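Local coordinates for beta 1-3 glucanase (Clostridium beijerinckii NCIMB 8052, PDB 5H4E), which probably hydrolyses beta-1,3-glucan chains, as a glycoside hydrolase family 64 domain, at residues Y269-I273 against D295-K300. Residues are numbered along the deposited sequence; the frame is centred on the assembly and turned at random.
Sequences YNLYI and DEKAIK
Leu271 packs against one side of helix 294-309, its branches set between Asp295, Glu296 and Ile299. Leu271 CD2 lies 3.8 Å from Asp295 CB, while Leu271 CB meets Ile299 CD1 at 3.9 Å, the two side chains crossing at about a right angle. Phe262 of the adjacent strand and Tyr251 of the strand beyond it also touch this apolar cluster, and the carboxylate of Asp295 turns to Tyr251, Lys264 and Arg248 instead of the strand. Further along, Ile273 CG1 lies 3.9 Å from Lys300 CG, the two side chains running past each other in opposite senses.

Strand 271-273 is an outermost strand of a four-stranded antiparallel sheet, with a classic beta bulge where Asn270 and Leu271 both face Phe262; its short axis passes 8.0 Å from that of the helix at -44°.

Along the outer edge of the strand, polar groups take over. With chi2 at 174°, the extended Glu296 chain carries its carboxylate to the strand backbone, where Tyr272 N donates to the anti lone pair of OE2 (2.8 Å, a nearly straight 171°). The solvent side is looser: exposed Asn270 barely touches the helix, and Tyr272 CB points away from it. Lys300 CE packs against Tyr272 O at 3.5 Å, while NZ reaches that carbonyl through a water that donates to the oxygen and accepts from the amine. The same NZ also hydrogen-bonds the carbonyls of Asp290 and Gly291.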
loop_
_atom_site.group_PDB
_atom_site.type_symbol
_atom_site.label_atom_id
_atom_site.label_comp_id
_atom_site.label_asym_id
_atom_site.label_seq_id
_atom_site.Cartn_x
_atom_site.Cartn_y
_atom_site.Cartn_z
ATOM N N TYR A 269 -2.633 -33.147 2.884
ATOM C CA TYR A 269 -3.085 -31.971 2.154
ATOM C C TYR A 269 -4.379 -31.436 2.754
ATOM O O TYR A 269 -5.455 -31.988 2.519
ATOM C CB TYR A 269 -3.280 -32.288 0.674
ATOM C CG TYR A 269 -1.981 -32.541 -0.070
ATOM C CD1 TYR A 269 -1.518 -31.644 -1.027
ATOM C CD2 TYR A 269 -1.220 -33.675 0.181
ATOM C CE1 TYR A 269 -0.338 -31.873 -1.710
ATOM C CE2 TYR A 269 -0.038 -33.915 -0.508
ATOM C CZ TYR A 269 0.393 -33.008 -1.448
ATOM O OH TYR A 269 1.563 -33.238 -2.135
ATOM N N ASN A 270 -4.263 -30.353 3.522
ATOM C CA ASN A 270 -5.410 -29.786 4.240
ATOM C C ASN A 270 -5.355 -28.264 4.361
ATOM O O ASN A 270 -6.059 -27.665 5.176
ATOM C CB ASN A 270 -5.516 -30.412 5.636
ATOM C CG ASN A 270 -4.192 -30.429 6.372
ATOM O OD1 ASN A 270 -3.400 -29.481 6.292
ATOM N ND2 ASN A 270 -3.933 -31.519 7.087
ATOM N N LEU A 271 -4.517 -27.640 3.543
ATOM C CA LEU A 271 -4.414 -26.188 3.532
ATOM C C LEU A 271 -4.996 -25.663 2.225
ATOM O O LEU A 271 -4.509 -25.995 1.145
ATOM C CB LEU A 271 -2.962 -25.758 3.719
ATOM C CG LEU A 271 -2.274 -26.270 4.987
ATOM C CD1 LEU A 271 -0.775 -26.100 4.898
ATOM C CD2 LEU A 271 -2.803 -25.548 6.231
ATOM N N TYR A 272 -6.046 -24.849 2.324
ATOM C CA TYR A 272 -6.858 -24.503 1.160
ATOM C C TYR A 272 -6.804 -23.054 0.685
ATOM O O TYR A 272 -6.889 -22.127 1.486
ATOM C CB TYR A 272 -8.325 -24.829 1.443
ATOM C CG TYR A 272 -8.653 -26.293 1.356
ATOM C CD1 TYR A 272 -9.339 -26.799 0.267
ATOM C CD2 TYR A 272 -8.277 -27.167 2.363
ATOM C CE1 TYR A 272 -9.641 -28.132 0.175
ATOM C CE2 TYR A 272 -8.576 -28.511 2.279
ATOM C CZ TYR A 272 -9.254 -28.984 1.178
ATOM O OH TYR A 272 -9.553 -30.320 1.084
ATOM N N ILE A 273 -6.695 -22.881 -0.627
ATOM C CA ILE A 273 -7.263 -21.711 -1.277
ATOM C C ILE A 273 -8.616 -22.169 -1.817
ATOM O O ILE A 273 -8.690 -23.042 -2.684
ATOM C CB ILE A 273 -6.396 -21.149 -2.416
ATOM C CG1 ILE A 273 -4.975 -20.864 -1.947
ATOM C CG2 ILE A 273 -7.015 -19.886 -2.981
ATOM C CD1 ILE A 273 -4.123 -20.243 -3.027
ATOM N N ASP A 295 -0.839 -20.612 7.926
ATOM C CA ASP A 295 -0.229 -21.297 6.784
ATOM C C ASP A 295 -0.949 -20.930 5.503
ATOM O O ASP A 295 -0.325 -20.651 4.478
ATOM C CB ASP A 295 -0.261 -22.812 6.974
ATOM C CG ASP A 295 0.762 -23.294 7.973
ATOM O OD1 ASP A 295 1.912 -22.796 7.957
ATOM O OD2 ASP A 295 0.411 -24.183 8.780
ATOM N N GLU A 296 -2.273 -20.942 5.569
ATOM C CA GLU A 296 -3.097 -20.615 4.416
ATOM C C GLU A 296 -2.874 -19.165 4.000
ATOM O O GLU A 296 -2.828 -18.848 2.806
ATOM C CB GLU A 296 -4.570 -20.901 4.727
ATOM C CG GLU A 296 -4.878 -22.423 4.793
ATOM C CD GLU A 296 -6.295 -22.748 5.250
ATOM O OE1 GLU A 296 -6.797 -22.090 6.189
ATOM O OE2 GLU A 296 -6.909 -23.668 4.668
ATOM N N LYS A 297 -2.716 -18.289 4.989
ATOM C CA LYS A 297 -2.440 -16.879 4.723
ATOM C C LYS A 297 -1.130 -16.713 3.943
ATOM O O LYS A 297 -1.090 -16.046 2.906
ATOM C CB LYS A 297 -2.398 -16.091 6.040
ATOM C CG LYS A 297 -3.788 -15.747 6.597
ATOM C CD LYS A 297 -3.700 -14.974 7.917
ATOM C CE LYS A 297 -5.002 -14.230 8.254
ATOM N NZ LYS A 297 -6.159 -15.107 8.654
ATOM N N ALA A 298 -0.074 -17.355 4.423
ATOM C CA ALA A 298 1.228 -17.293 3.759
ATOM C C ALA A 298 1.206 -17.913 2.366
ATOM O O ALA A 298 1.844 -17.397 1.442
ATOM C CB ALA A 298 2.267 -17.968 4.598
ATOM N N ILE A 299 0.496 -19.029 2.223
ATOM C CA ILE A 299 0.318 -19.662 0.914
ATOM C C ILE A 299 -0.428 -18.745 -0.049
ATOM O O ILE A 299 -0.026 -18.584 -1.204
ATOM C CB ILE A 299 -0.453 -20.989 1.020
ATOM C CG1 ILE A 299 0.439 -22.083 1.605
ATOM C CG2 ILE A 299 -1.018 -21.396 -0.351
ATOM C CD1 ILE A 299 -0.338 -23.267 2.137
ATOM N N LYS A 300 -1.515 -18.134 0.426
ATOM C CA LYS A 300 -2.287 -17.206 -0.407
ATOM C C LYS A 300 -1.436 -16.009 -0.850
ATOM O O LYS A 300 -1.558 -15.537 -1.983
ATOM C CB LYS A 300 -3.538 -16.728 0.347
ATOM C CG LYS A 300 -4.592 -17.822 0.502
ATOM C CD LYS A 300 -5.759 -17.402 1.390
ATOM C CE LYS A 300 -6.622 -18.611 1.711
ATOM N NZ LYS A 300 -7.927 -18.236 2.342
HETATM O O HOH W 1 -8.274 -20.715 3.330
#